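Local coordinates for choline/ethanolamine kinase family protein (Mesorhizobium loti, PDB 3DXQ) that probably phosphorylates ethanolamine or a related small alcohol, with a two-lobed fold resembling that of protein kinases, at residues P15-Y20 with V83-Y88; R55-V60 with V123-F128; A108-A113 with E183-T188; S164-H169 with R240-I245; W257-L262 with A273-R278. All blocks are in the same frame, centred on the assembly; numbering follows the deposited sequence.

Interaction 1: residues P15-Y20 with V83-Y88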
# COMPACT_ATOMS: atom_id res chain seq x y z
N PRO A 15 18.23 -23.97 -0.34
CA PRO A 15 18.97 -24.80 -1.31
C PRO A 15 19.11 -24.15 -2.68
O PRO A 15 20.19 -24.18 -3.25
CB PRO A 15 18.12 -26.08 -1.40
CG PRO A 15 17.38 -26.13 -0.13
CD PRO A 15 17.07 -24.69 0.20
N MSE A 16 18.06 -23.55 -3.20
CA MSE A 16 18.13 -22.90 -4.53
C MSE A 16 19.02 -21.65 -4.64
O MSE A 16 19.39 -21.24 -5.74
CB MSE A 16 16.75 -22.60 -5.11
CG MSE A 16 15.67 -22.34 -4.10
SE MSE A 16 14.20 -21.37 -4.87
CE MSE A 16 14.54 -21.50 -6.72
N LEU A 17 19.37 -21.04 -3.51
CA LEU A 17 20.33 -19.95 -3.51
C LEU A 17 21.71 -20.38 -2.99
O LEU A 17 22.70 -19.75 -3.31
CB LEU A 17 19.81 -18.78 -2.70
CG LEU A 17 18.61 -18.05 -3.30
CD1 LEU A 17 18.14 -16.95 -2.35
CD2 LEU A 17 18.98 -17.46 -4.64
N ALA A 18 21.77 -21.45 -2.20
CA ALA A 18 23.04 -21.94 -1.62
C ALA A 18 24.19 -21.92 -2.63
O ALA A 18 24.01 -22.23 -3.81
CB ALA A 18 22.87 -23.35 -1.05
N GLY A 19 25.37 -21.53 -2.15
CA GLY A 19 26.57 -21.49 -2.97
C GLY A 19 26.55 -20.47 -4.11
O GLY A 19 27.21 -20.67 -5.13
N TYR A 20 25.79 -19.39 -3.93
CA TYR A 20 25.79 -18.29 -4.89
C TYR A 20 26.86 -17.32 -4.45
O TYR A 20 26.72 -16.63 -3.42
CB TYR A 20 24.45 -17.59 -4.91
CG TYR A 20 24.46 -16.29 -5.67
CD1 TYR A 20 24.31 -16.28 -7.05
CD2 TYR A 20 24.59 -15.07 -5.00
CE1 TYR A 20 24.31 -15.08 -7.76
CE2 TYR A 20 24.59 -13.87 -5.70
CZ TYR A 20 24.46 -13.88 -7.08
OH TYR A 20 24.45 -12.70 -7.78
N VAL A 83 11.70 -15.69 5.77
CA VAL A 83 12.46 -15.37 4.55
C VAL A 83 11.81 -15.90 3.26
O VAL A 83 11.39 -17.05 3.20
CB VAL A 83 13.91 -15.87 4.69
CG1 VAL A 83 14.63 -15.84 3.37
CG2 VAL A 83 14.64 -15.03 5.73
N MSE A 84 11.76 -15.06 2.23
CA MSE A 84 11.02 -15.41 1.02
C MSE A 84 11.86 -15.23 -0.25
O MSE A 84 12.57 -14.22 -0.41
CB MSE A 84 9.74 -14.56 0.95
CG MSE A 84 8.81 -14.90 -0.17
SE MSE A 84 7.41 -13.54 -0.33
CE MSE A 84 6.28 -14.13 1.13
N VAL A 85 11.82 -16.22 -1.13
CA VAL A 85 12.51 -16.14 -2.41
C VAL A 85 11.50 -15.96 -3.55
O VAL A 85 10.60 -16.77 -3.71
CB VAL A 85 13.34 -17.38 -2.70
CG1 VAL A 85 14.13 -17.16 -4.00
CG2 VAL A 85 14.28 -17.69 -1.52
N THR A 86 11.66 -14.89 -4.31
CA THR A 86 10.82 -14.64 -5.46
C THR A 86 11.69 -14.58 -6.70
O THR A 86 12.91 -14.59 -6.59
CB THR A 86 10.07 -13.31 -5.31
OG1 THR A 86 11.02 -12.24 -5.16
CG2 THR A 86 9.19 -13.35 -4.11
N ARG A 87 11.07 -14.52 -7.86
CA ARG A 87 11.82 -14.44 -9.09
C ARG A 87 12.06 -12.97 -9.38
O ARG A 87 11.17 -12.15 -9.18
CB ARG A 87 11.10 -15.15 -10.23
CG ARG A 87 11.85 -15.06 -11.54
CD ARG A 87 11.50 -16.16 -12.53
NE ARG A 87 12.43 -17.27 -12.41
CZ ARG A 87 12.16 -18.44 -11.85
NH1 ARG A 87 10.97 -18.71 -11.33
NH2 ARG A 87 13.09 -19.35 -11.81
N TYR A 88 13.26 -12.65 -9.85
CA TYR A 88 13.58 -11.29 -10.21
C TYR A 88 13.07 -11.01 -11.60
O TYR A 88 13.29 -11.80 -12.52
CB TYR A 88 15.08 -11.00 -10.18
CG TYR A 88 15.43 -9.60 -10.63
CD1 TYR A 88 15.08 -8.49 -9.85
CD2 TYR A 88 16.10 -9.37 -11.82
CE1 TYR A 88 15.41 -7.19 -10.24
CE2 TYR A 88 16.44 -8.06 -12.22
CZ TYR A 88 16.08 -6.98 -11.42
OH TYR A 88 16.40 -5.70 -11.81
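Leu17 and Val85 bring their methyl tips together, and with Met16 they form a wholly apolar contact where the loop between helix 3-10 and strand 24-27 lies against the five-stranded antiparallel sheet of the amino-terminal lobe. The closest approach is from Leu17 CD1 to Val85 CG2, 4.0 Å. Leu17 has CG anti to its carbonyl carbon (chi1 -69°), which directs the branch at the strand, and it also packs on Leu40 of the adjacent strand 40-45 and on Ala37 of strand 32-37. The second apolar touch comes from selenomethionine Met16, the more exposed member of the group, whose SE stands 4.3 Å from Val85 CG1; its side chain also meets Leu75 of the edge strand 74-77. Val85 therefore offers one methyl to each loop residue.

Between the two segments the contact is apolar; backbone bonds order each side separately. The loop folds through a type II beta turn from Leu17 to Tyr20, with a weak backbone bond from Tyr20 N to Leu17 O (3.2 Å), while Val85 is held in the sheet by backbone bonds to strand 74-77. Apolar packing of methyl groups and selenium thus carries this contact, without the direction a hydrogen bond would impose.

Interaction 2: residues R55-V60 with V123-F128; sequences RANEAV and VFPFRF
Asn57, on the helix that follows the third strand of the kinase-like fold (probably the counterpart of helix C in protein kinases), packs its side chain against Pro125 and Phe126 of the loop leading to helix 130-141. This is the dense part. Asn57 OD1 lies 3.4 Å from Phe126 CD2 and 3.4 Å from Pro125 CG, and Asn57 CB comes within 3.9 Å of Phe126 CE2. The amide and ring planes are 36° apart, and the two side chains run past each other in opposite directions. Having CG anti to the backbone N (chi1 -175°) carries the amide toward Pro125 and Phe126, while ND2 donates to Ser200 O, just before strand 201-203. Pro125 CG sits over the centre of the Phe126 ring, 4.1 Å above its plane. Were Asn57 replaced by an alanine, Ser200 O would probably lose its amide donor and a gap would open beside Pro125 and the Phe126 ring.

The looser side is formed by Val60 and Pro125, both exposed to solvent. Val60, one turn further along the helix, adds a single apolar touch. That outer touch runs from Val60 CG1 to Pro125 CD, 4.2 Å.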
# COMPACT_ATOMS: atom_id res chain seq x y z
N ARG A 55 3.66 -12.30 9.08
CA ARG A 55 4.22 -13.05 7.95
C ARG A 55 3.37 -14.23 7.43
O ARG A 55 3.47 -14.60 6.27
CB ARG A 55 5.64 -13.50 8.29
CG ARG A 55 6.57 -12.36 8.70
CD ARG A 55 6.55 -11.26 7.69
NE ARG A 55 7.49 -10.22 8.04
CZ ARG A 55 7.66 -9.12 7.34
NH1 ARG A 55 6.94 -8.91 6.25
NH2 ARG A 55 8.56 -8.23 7.73
N ALA A 56 2.55 -14.80 8.29
CA ALA A 56 1.66 -15.88 7.87
C ALA A 56 0.69 -15.39 6.80
O ALA A 56 0.44 -16.09 5.81
CB ALA A 56 0.90 -16.42 9.07
N ASN A 57 0.15 -14.19 7.00
CA ASN A 57 -0.73 -13.57 6.04
C ASN A 57 -0.01 -13.35 4.72
O ASN A 57 -0.49 -13.79 3.67
CB ASN A 57 -1.25 -12.22 6.56
CG ASN A 57 -2.27 -11.60 5.63
OD1 ASN A 57 -3.23 -12.26 5.22
ND2 ASN A 57 -2.09 -10.33 5.30
N GLU A 58 1.15 -12.71 4.79
CA GLU A 58 1.93 -12.37 3.60
C GLU A 58 2.14 -13.58 2.72
O GLU A 58 1.98 -13.50 1.51
CB GLU A 58 3.28 -11.76 3.99
CG GLU A 58 4.04 -11.13 2.82
CD GLU A 58 5.42 -10.67 3.20
OE1 GLU A 58 5.85 -10.94 4.34
OE2 GLU A 58 6.07 -10.03 2.36
N ALA A 59 2.51 -14.70 3.33
CA ALA A 59 2.82 -15.90 2.55
C ALA A 59 1.61 -16.31 1.70
O ALA A 59 1.72 -16.52 0.49
CB ALA A 59 3.30 -17.05 3.46
N VAL A 60 0.45 -16.39 2.34
CA VAL A 60 -0.76 -16.81 1.65
C VAL A 60 -1.15 -15.79 0.60
O VAL A 60 -1.49 -16.13 -0.53
CB VAL A 60 -1.93 -17.01 2.65
CG1 VAL A 60 -3.22 -17.34 1.90
CG2 VAL A 60 -1.57 -18.09 3.67
N VAL A 123 -7.95 -15.18 -3.08
CA VAL A 123 -8.70 -15.17 -1.82
C VAL A 123 -7.74 -14.85 -0.69
O VAL A 123 -6.83 -15.63 -0.44
CB VAL A 123 -9.32 -16.53 -1.50
CG1 VAL A 123 -9.89 -16.52 -0.08
CG2 VAL A 123 -10.39 -16.89 -2.53
N PHE A 124 -7.95 -13.71 -0.02
CA PHE A 124 -7.11 -13.31 1.12
C PHE A 124 -7.87 -13.61 2.40
O PHE A 124 -9.05 -13.32 2.48
CB PHE A 124 -6.70 -11.83 1.07
CG PHE A 124 -5.88 -11.43 -0.15
CD1 PHE A 124 -5.15 -12.36 -0.89
CD2 PHE A 124 -5.78 -10.08 -0.50
CE1 PHE A 124 -4.36 -11.95 -1.99
CE2 PHE A 124 -5.01 -9.66 -1.56
CZ PHE A 124 -4.29 -10.60 -2.32
N PRO A 125 -7.18 -14.15 3.42
CA PRO A 125 -7.86 -14.65 4.62
C PRO A 125 -8.40 -13.60 5.56
O PRO A 125 -9.34 -13.87 6.29
CB PRO A 125 -6.75 -15.42 5.35
CG PRO A 125 -5.51 -14.75 4.93
CD PRO A 125 -5.72 -14.32 3.51
N PHE A 126 -7.79 -12.42 5.58
CA PHE A 126 -8.20 -11.41 6.55
C PHE A 126 -8.93 -10.25 5.91
O PHE A 126 -8.77 -9.97 4.74
CB PHE A 126 -6.98 -10.95 7.35
CG PHE A 126 -6.28 -12.08 8.09
CD1 PHE A 126 -7.01 -13.05 8.78
CD2 PHE A 126 -4.89 -12.14 8.13
CE1 PHE A 126 -6.36 -14.08 9.47
CE2 PHE A 126 -4.23 -13.18 8.82
CZ PHE A 126 -4.97 -14.14 9.49
N ARG A 127 -9.78 -9.62 6.71
CA ARG A 127 -10.61 -8.52 6.30
C ARG A 127 -9.89 -7.24 6.70
O ARG A 127 -9.39 -7.15 7.81
CB ARG A 127 -11.97 -8.64 7.00
CG ARG A 127 -12.95 -7.49 6.83
CD ARG A 127 -13.60 -7.50 5.46
NE ARG A 127 -14.58 -6.41 5.31
CZ ARG A 127 -14.31 -5.17 4.88
NH1 ARG A 127 -13.07 -4.80 4.54
NH2 ARG A 127 -15.29 -4.28 4.79
N PHE A 128 -9.81 -6.27 5.80
CA PHE A 128 -9.18 -4.99 6.10
C PHE A 128 -10.18 -4.18 6.92
O PHE A 128 -11.31 -3.97 6.49
CB PHE A 128 -8.80 -4.27 4.82
CG PHE A 128 -8.02 -3.00 5.04
CD1 PHE A 128 -6.64 -3.05 5.26
CD2 PHE A 128 -8.65 -1.76 5.05
CE1 PHE A 128 -5.92 -1.88 5.48
CE2 PHE A 128 -7.93 -0.59 5.26
CZ PHE A 128 -6.56 -0.66 5.48

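Interaction 3: residues A108-A113 with E183-T188; sequences ARAGEA and ENFLDT
The guanidinium of Arg109 and the carboxylate of Asp187 meet edge to edge, their planes 12° apart and Asp187 CG in the guanidinium plane. The grip is side-on and two-pronged: Arg109 NE donates to Asp187 OD1 at 3.0 Å with an almost straight N-H...O angle of 169°, and Arg109 NH2 donates to Asp187 OD2 at 3.2 Å. The second bond uses the syn lone pair of OD2, whereas OD1 is approached on its syn side but somewhat out of the carboxylate plane. The arginine chain bends at its third torsion (chi3 -68°), turning the NE edge of the group to the acid, and the two side chains cross at about a right angle.

Through this salt bridge, helix 106-118 is fastened to strand 185-187, the central strand of the small three-stranded antiparallel sheet in the carboxy-terminal lobe. Asp187 OD2 also forms a salt bridge with Arg103, and Arg109 NH1 is taken up by Pro104 O. With two arginines around it, the buried carboxylate is likely to remain ionised. Two residues earlier on the strand, the contact turns apolar: Ala110 CB rests 4.1 Å from Phe185 CE2, and Leu212 packs on both residues, joined by Leu226 on Ala110 and Ile194 on Phe185. Asn184, immediately before the strand, ends a His177-x-Asp179-x-x-x-x-Asn184 pattern that matches Brenner's motif of the aminoglycoside and choline kinase families. Backbone bonds from Phe185 to Met95 and from Asp187 to Gln93 bind the strand to its neighbour.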
# COMPACT_ATOMS: atom_id res chain seq x y z
N ALA A 108 -1.92 4.28 -15.70
CA ALA A 108 -2.86 3.38 -16.33
C ALA A 108 -2.42 1.94 -16.07
O ALA A 108 -3.23 1.07 -15.75
CB ALA A 108 -2.97 3.66 -17.82
N ARG A 109 -1.11 1.70 -16.16
CA ARG A 109 -0.58 0.37 -15.94
C ARG A 109 -0.81 -0.06 -14.50
O ARG A 109 -1.00 -1.27 -14.26
CB ARG A 109 0.89 0.28 -16.37
CG ARG A 109 1.06 0.31 -17.92
CD ARG A 109 2.45 -0.11 -18.43
NE ARG A 109 3.51 0.82 -18.08
CZ ARG A 109 3.69 2.00 -18.67
NH1 ARG A 109 2.88 2.39 -19.64
NH2 ARG A 109 4.68 2.79 -18.28
N ALA A 110 -0.78 0.89 -13.56
CA ALA A 110 -1.13 0.58 -12.17
C ALA A 110 -2.61 0.16 -12.07
O ALA A 110 -2.95 -0.81 -11.40
CB ALA A 110 -0.87 1.77 -11.28
N GLY A 111 -3.49 0.89 -12.76
CA GLY A 111 -4.92 0.58 -12.79
C GLY A 111 -5.19 -0.78 -13.41
O GLY A 111 -6.02 -1.54 -12.92
N GLU A 112 -4.45 -1.11 -14.46
CA GLU A 112 -4.57 -2.43 -15.09
C GLU A 112 -4.14 -3.52 -14.13
O GLU A 112 -4.79 -4.56 -14.06
CB GLU A 112 -3.80 -2.47 -16.43
CG GLU A 112 -4.60 -1.70 -17.55
CD GLU A 112 -3.76 -0.94 -18.63
OE1 GLU A 112 -2.54 -1.19 -18.82
OE2 GLU A 112 -4.37 -0.07 -19.32
N ALA A 113 -3.10 -3.26 -13.33
CA ALA A 113 -2.64 -4.26 -12.36
C ALA A 113 -3.71 -4.47 -11.28
O ALA A 113 -4.05 -5.63 -10.97
CB ALA A 113 -1.32 -3.85 -11.72
N GLU A 183 6.93 2.33 -4.37
CA GLU A 183 8.08 1.40 -4.39
C GLU A 183 7.66 -0.06 -4.58
O GLU A 183 8.43 -0.87 -5.05
CB GLU A 183 8.94 1.52 -3.12
CG GLU A 183 8.26 1.14 -1.81
CD GLU A 183 9.23 0.97 -0.65
OE1 GLU A 183 10.03 -0.00 -0.67
OE2 GLU A 183 9.17 1.79 0.29
N ASN A 184 6.42 -0.39 -4.22
CA ASN A 184 5.89 -1.74 -4.41
C ASN A 184 5.52 -2.09 -5.84
O ASN A 184 5.09 -3.21 -6.10
CB ASN A 184 4.66 -1.92 -3.51
CG ASN A 184 5.03 -1.96 -2.04
OD1 ASN A 184 6.16 -2.31 -1.69
ND2 ASN A 184 4.07 -1.62 -1.17
N PHE A 185 5.67 -1.15 -6.78
CA PHE A 185 5.33 -1.39 -8.17
C PHE A 185 6.58 -1.52 -9.01
O PHE A 185 7.46 -0.66 -8.97
CB PHE A 185 4.50 -0.25 -8.74
CG PHE A 185 3.07 -0.25 -8.27
CD1 PHE A 185 2.73 0.37 -7.07
CD2 PHE A 185 2.08 -0.85 -9.03
CE1 PHE A 185 1.43 0.38 -6.63
CE2 PHE A 185 0.77 -0.85 -8.59
CZ PHE A 185 0.45 -0.23 -7.38
N LEU A 186 6.65 -2.60 -9.78
CA LEU A 186 7.75 -2.84 -10.69
C LEU A 186 7.19 -2.69 -12.08
O LEU A 186 6.30 -3.44 -12.48
CB LEU A 186 8.34 -4.23 -10.49
CG LEU A 186 8.64 -4.60 -9.03
CD1 LEU A 186 9.25 -5.99 -9.00
CD2 LEU A 186 9.52 -3.55 -8.30
N ASP A 187 7.72 -1.73 -12.83
CA ASP A 187 7.19 -1.42 -14.14
C ASP A 187 8.07 -1.94 -15.25
O ASP A 187 9.23 -1.55 -15.35
CB ASP A 187 7.08 0.10 -14.28
CG ASP A 187 6.42 0.53 -15.58
OD1 ASP A 187 5.61 -0.24 -16.15
OD2 ASP A 187 6.69 1.67 -16.02
N THR A 188 7.56 -2.83 -16.09
CA THR A 188 8.32 -3.17 -17.27
C THR A 188 7.93 -2.02 -18.16
O THR A 188 7.56 -0.96 -17.66
CB THR A 188 7.95 -4.54 -17.87
OG1 THR A 188 6.66 -4.48 -18.47
CG2 THR A 188 7.99 -5.60 -16.80

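Interaction 4: residues S164-H169 with R240-I245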
# COMPACT_ATOMS: atom_id res chain seq x y z
N SER A 164 -19.79 7.19 7.95
CA SER A 164 -21.21 7.06 7.78
C SER A 164 -21.61 7.03 6.31
O SER A 164 -22.49 6.26 5.92
CB SER A 164 -21.91 8.18 8.49
OG SER A 164 -23.28 7.90 8.43
N ALA A 165 -20.95 7.87 5.50
CA ALA A 165 -21.21 7.92 4.08
C ALA A 165 -20.84 6.58 3.41
O ALA A 165 -21.53 6.10 2.52
CB ALA A 165 -20.45 9.08 3.45
N LEU A 166 -19.75 5.98 3.88
CA LEU A 166 -19.31 4.70 3.37
C LEU A 166 -20.22 3.55 3.82
O LEU A 166 -20.30 2.52 3.13
CB LEU A 166 -17.87 4.41 3.81
CG LEU A 166 -16.74 5.30 3.25
CD1 LEU A 166 -15.48 5.05 4.07
CD2 LEU A 166 -16.46 5.06 1.76
N ALA A 167 -20.88 3.72 4.96
CA ALA A 167 -21.77 2.71 5.50
C ALA A 167 -23.18 2.87 4.94
O ALA A 167 -23.99 1.95 5.04
CB ALA A 167 -21.78 2.75 7.01
N ALA A 168 -23.47 4.03 4.35
CA ALA A 168 -24.77 4.29 3.74
C ALA A 168 -25.15 3.31 2.62
O ALA A 168 -26.32 3.22 2.30
CB ALA A 168 -24.85 5.74 3.21
N HIS A 169 -24.19 2.61 2.03
CA HIS A 169 -24.50 1.67 0.94
C HIS A 169 -23.54 0.47 0.93
O HIS A 169 -22.38 0.60 1.30
CB HIS A 169 -24.40 2.37 -0.43
CG HIS A 169 -25.37 3.49 -0.62
ND1 HIS A 169 -26.66 3.29 -1.06
CD2 HIS A 169 -25.25 4.82 -0.43
CE1 HIS A 169 -27.30 4.44 -1.12
NE2 HIS A 169 -26.46 5.39 -0.75
N ARG A 240 -15.50 8.01 -8.03
CA ARG A 240 -14.54 9.09 -7.80
C ARG A 240 -14.60 9.54 -6.36
O ARG A 240 -13.58 9.77 -5.73
CB ARG A 240 -14.88 10.26 -8.72
CG ARG A 240 -13.86 11.36 -8.81
CD ARG A 240 -14.44 12.49 -9.65
NE ARG A 240 -15.10 11.97 -10.86
CZ ARG A 240 -14.46 11.67 -11.99
NH1 ARG A 240 -13.17 11.85 -12.06
NH2 ARG A 240 -15.11 11.17 -13.04
N GLY A 241 -15.81 9.68 -5.84
CA GLY A 241 -16.01 10.08 -4.45
C GLY A 241 -15.37 9.13 -3.44
O GLY A 241 -14.85 9.55 -2.41
N ARG A 242 -15.44 7.83 -3.72
CA ARG A 242 -14.85 6.86 -2.81
C ARG A 242 -13.33 6.97 -2.83
O ARG A 242 -12.69 6.93 -1.78
CB ARG A 242 -15.37 5.43 -3.10
CG ARG A 242 -16.43 5.04 -2.09
CD ARG A 242 -17.33 3.87 -2.43
NE ARG A 242 -16.66 2.66 -2.92
CZ ARG A 242 -16.95 2.07 -4.08
NH1 ARG A 242 -17.88 2.57 -4.89
NH2 ARG A 242 -16.32 0.98 -4.45
N VAL A 243 -12.76 7.15 -4.01
CA VAL A 243 -11.32 7.29 -4.11
C VAL A 243 -10.90 8.51 -3.28
O VAL A 243 -10.03 8.43 -2.41
CB VAL A 243 -10.85 7.42 -5.55
CG1 VAL A 243 -9.35 7.49 -5.58
CG2 VAL A 243 -11.33 6.26 -6.37
N VAL A 244 -11.53 9.64 -3.53
CA VAL A 244 -11.17 10.84 -2.78
C VAL A 244 -11.34 10.62 -1.26
O VAL A 244 -10.49 11.04 -0.48
CB VAL A 244 -11.95 12.04 -3.30
CG1 VAL A 244 -11.74 13.27 -2.42
CG2 VAL A 244 -11.54 12.32 -4.73
N ILE A 245 -12.40 9.92 -0.87
CA ILE A 245 -12.65 9.62 0.54
C ILE A 245 -11.49 8.82 1.15
O ILE A 245 -11.02 9.13 2.27
CB ILE A 245 -13.99 8.86 0.71
CG1 ILE A 245 -15.15 9.85 0.71
CG2 ILE A 245 -14.03 8.09 2.01
CD1 ILE A 245 -15.03 10.88 1.79
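Leu166 places CG anti to its carbonyl carbon (chi1 -66°), and Ile245 holds CG2 anti to its backbone N (its chi1 to CG1 is -82°); together these torsions bring the leucine fork up against the isoleucine branch methyl. Ile245 CG2 is engaged by both prongs, at 3.9 Å from Leu166 CD1 and 3.9 Å from Leu166 CD2, and approaches the branch point as well, with Leu166 CG at 4.1 Å. The side chains run past each other in opposite directions, with the methyl against the fork. Leu166 CD2 has a second neighbour in the aliphatic stem of Arg242, whose CG lies 3.9 Å away, and here the side chains cross obliquely.

The contact joins the C-terminal part of helix 152-167 to the long helix 237-263 in the helical carboxy-terminal lobe of the kinase-like fold. Its backbones remain apart, with Leu166 CA 7.9 Å from Arg242 CA, and the side chains span that distance. Phe291 and Leu295 of helix 289-300 also pack on Ile245. With an alanine at the Leu166 position, Ile245 CG2 would probably lose the fork against it and Arg242 CG its contact with CD2, leaving a gap between the two helices. Arg242 meets the leucine through its CG methylene: bent at its third torsion, it carries its charged end to Asp204, with which NH2 forms a salt bridge. Leu171 and Pro172, in the loop after helix 152-167, pack on the same arginine side chain.

Interaction 5: residues W257-L262 with A273-R278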
# COMPACT_ATOMS: atom_id res chain seq x y z
N TRP A 257 -0.95 6.52 13.19
CA TRP A 257 0.13 5.54 13.38
C TRP A 257 1.48 6.22 13.68
O TRP A 257 2.23 5.79 14.56
CB TRP A 257 0.28 4.70 12.13
CG TRP A 257 1.42 3.76 12.16
CD1 TRP A 257 1.42 2.49 12.66
CD2 TRP A 257 2.73 3.98 11.62
NE1 TRP A 257 2.66 1.91 12.48
CE2 TRP A 257 3.48 2.80 11.84
CE3 TRP A 257 3.35 5.07 10.98
CZ2 TRP A 257 4.82 2.67 11.43
CZ3 TRP A 257 4.69 4.94 10.57
CH2 TRP A 257 5.41 3.75 10.81
N GLY A 258 1.77 7.28 12.91
CA GLY A 258 3.00 8.06 13.06
C GLY A 258 3.10 8.77 14.39
O GLY A 258 4.20 8.92 14.94
N LEU A 259 1.96 9.23 14.91
CA LEU A 259 1.92 9.83 16.26
C LEU A 259 2.24 8.76 17.32
O LEU A 259 2.93 9.05 18.31
CB LEU A 259 0.58 10.51 16.53
CG LEU A 259 0.46 11.96 16.05
CD1 LEU A 259 0.82 12.10 14.60
CD2 LEU A 259 -0.93 12.54 16.29
N ILE A 260 1.77 7.53 17.10
CA ILE A 260 2.06 6.40 18.00
C ILE A 260 3.58 6.10 18.02
O ILE A 260 4.14 5.82 19.07
CB ILE A 260 1.19 5.14 17.63
CG1 ILE A 260 -0.30 5.43 17.86
CG2 ILE A 260 1.64 3.88 18.38
CD1 ILE A 260 -0.69 5.79 19.26
N GLN A 261 4.22 6.19 16.86
CA GLN A 261 5.67 6.01 16.76
C GLN A 261 6.42 7.14 17.44
O GLN A 261 7.46 6.90 18.06
CB GLN A 261 6.12 5.91 15.30
CG GLN A 261 5.44 4.80 14.54
CD GLN A 261 5.30 3.57 15.40
OE1 GLN A 261 6.30 3.07 15.92
NE2 GLN A 261 4.07 3.11 15.59
N LEU A 262 5.92 8.38 17.29
CA LEU A 262 6.53 9.56 17.92
C LEU A 262 6.49 9.48 19.44
O LEU A 262 7.42 9.92 20.13
CB LEU A 262 5.86 10.86 17.45
N ALA A 273 7.57 14.86 12.14
CA ALA A 273 7.47 15.40 10.78
C ALA A 273 6.47 14.61 9.93
O ALA A 273 5.47 15.17 9.51
CB ALA A 273 8.84 15.41 10.11
N TYR A 274 6.77 13.33 9.69
CA TYR A 274 5.93 12.40 8.88
C TYR A 274 4.45 12.58 9.19
O TYR A 274 3.63 12.78 8.29
CB TYR A 274 6.35 10.96 9.18
CG TYR A 274 5.63 9.86 8.43
CD1 TYR A 274 4.43 9.34 8.90
CD2 TYR A 274 6.17 9.31 7.27
CE1 TYR A 274 3.78 8.32 8.22
CE2 TYR A 274 5.52 8.27 6.58
CZ TYR A 274 4.33 7.78 7.07
OH TYR A 274 3.70 6.76 6.39
N ALA A 275 4.14 12.52 10.48
CA ALA A 275 2.77 12.70 10.97
C ALA A 275 2.18 14.05 10.55
O ALA A 275 1.08 14.11 10.00
CB ALA A 275 2.75 12.58 12.46
N ASP A 276 2.90 15.13 10.81
CA ASP A 276 2.42 16.49 10.48
C ASP A 276 2.18 16.68 8.99
O ASP A 276 1.27 17.41 8.59
CB ASP A 276 3.42 17.56 10.95
CG ASP A 276 3.38 17.78 12.45
OD1 ASP A 276 2.39 17.37 13.09
OD2 ASP A 276 4.34 18.37 13.00
N GLY A 277 3.00 16.02 8.17
CA GLY A 277 2.88 16.13 6.72
C GLY A 277 1.58 15.54 6.25
O GLY A 277 0.74 16.25 5.68
N ARG A 278 1.41 14.24 6.54
CA ARG A 278 0.24 13.47 6.09
C ARG A 278 -1.06 14.00 6.66
O ARG A 278 -2.10 13.88 6.03
CB ARG A 278 0.38 11.99 6.45
CG ARG A 278 1.68 11.37 5.99
CD ARG A 278 1.56 9.86 5.84
NE ARG A 278 0.67 9.51 4.73
CZ ARG A 278 0.53 8.29 4.21
NH1 ARG A 278 1.23 7.27 4.68
NH2 ARG A 278 -0.32 8.11 3.21
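Two consecutive helices, 237-263 and 271-287, form an antiparallel helical hairpin in the carboxy-terminal lobe, and Trp257, Gly258, Tyr274 and Ala275 lie at its interface. The local axes pass 8.4 Å apart, with 159° between their N-to-C directions. Gly258 is the point of closest backbone approach, its CA 5.1 Å from Ala275 CA. It has no side chain to set against the neighbouring helix, and Ala275 CB comes to 4.3 Å from Gly258 C.

Beside this pair, Trp257 CZ3 meets Tyr274 CE1 at 4.2 Å, the tyrosine carbon lying near the indole plane at its edge. With Trp257 CG anti to the backbone N (chi1 175°), one face of the indole is partly covered by Gln261 CG, one turn on. Tyr274 is secured at its far end as well: Arg278 NH1 donates to Tyr274 OH at 3.0 Å, nearly in the guanidinium plane. That arginine also forms salt bridges with Asp251 and Glu215, which tie the second helix back to the first and to helix 206-215. Small residues thus let the backbones approach, the Trp257 edge and the Tyr274 ring pack beside them, and Arg278 adds polar ties through Tyr274, Asp251 and Glu215.

Interaction 1 belongs to the amino-terminal lobe and interactions 3, 4 and 5 to the carboxy-terminal lobe; interaction 2 stands at the junction, where helix 55-67 meets the loop before helix 130-141. Only interactions 1 and 2 touch: Met84 CE packs 4.1 Å from Glu58 CG, although their centres are 23 Å apart. Interactions 4 and 5 share helix 237-263, with centres 25 Å apart. Interaction 3 lies next to the Brenner-like segment, probably near the active site by family resemblance, and its nearest atoms are about 9 Å from interaction 2. Interactions 1 and 4 lie on opposite sides of the chain's centre, their centres 43 Å apart.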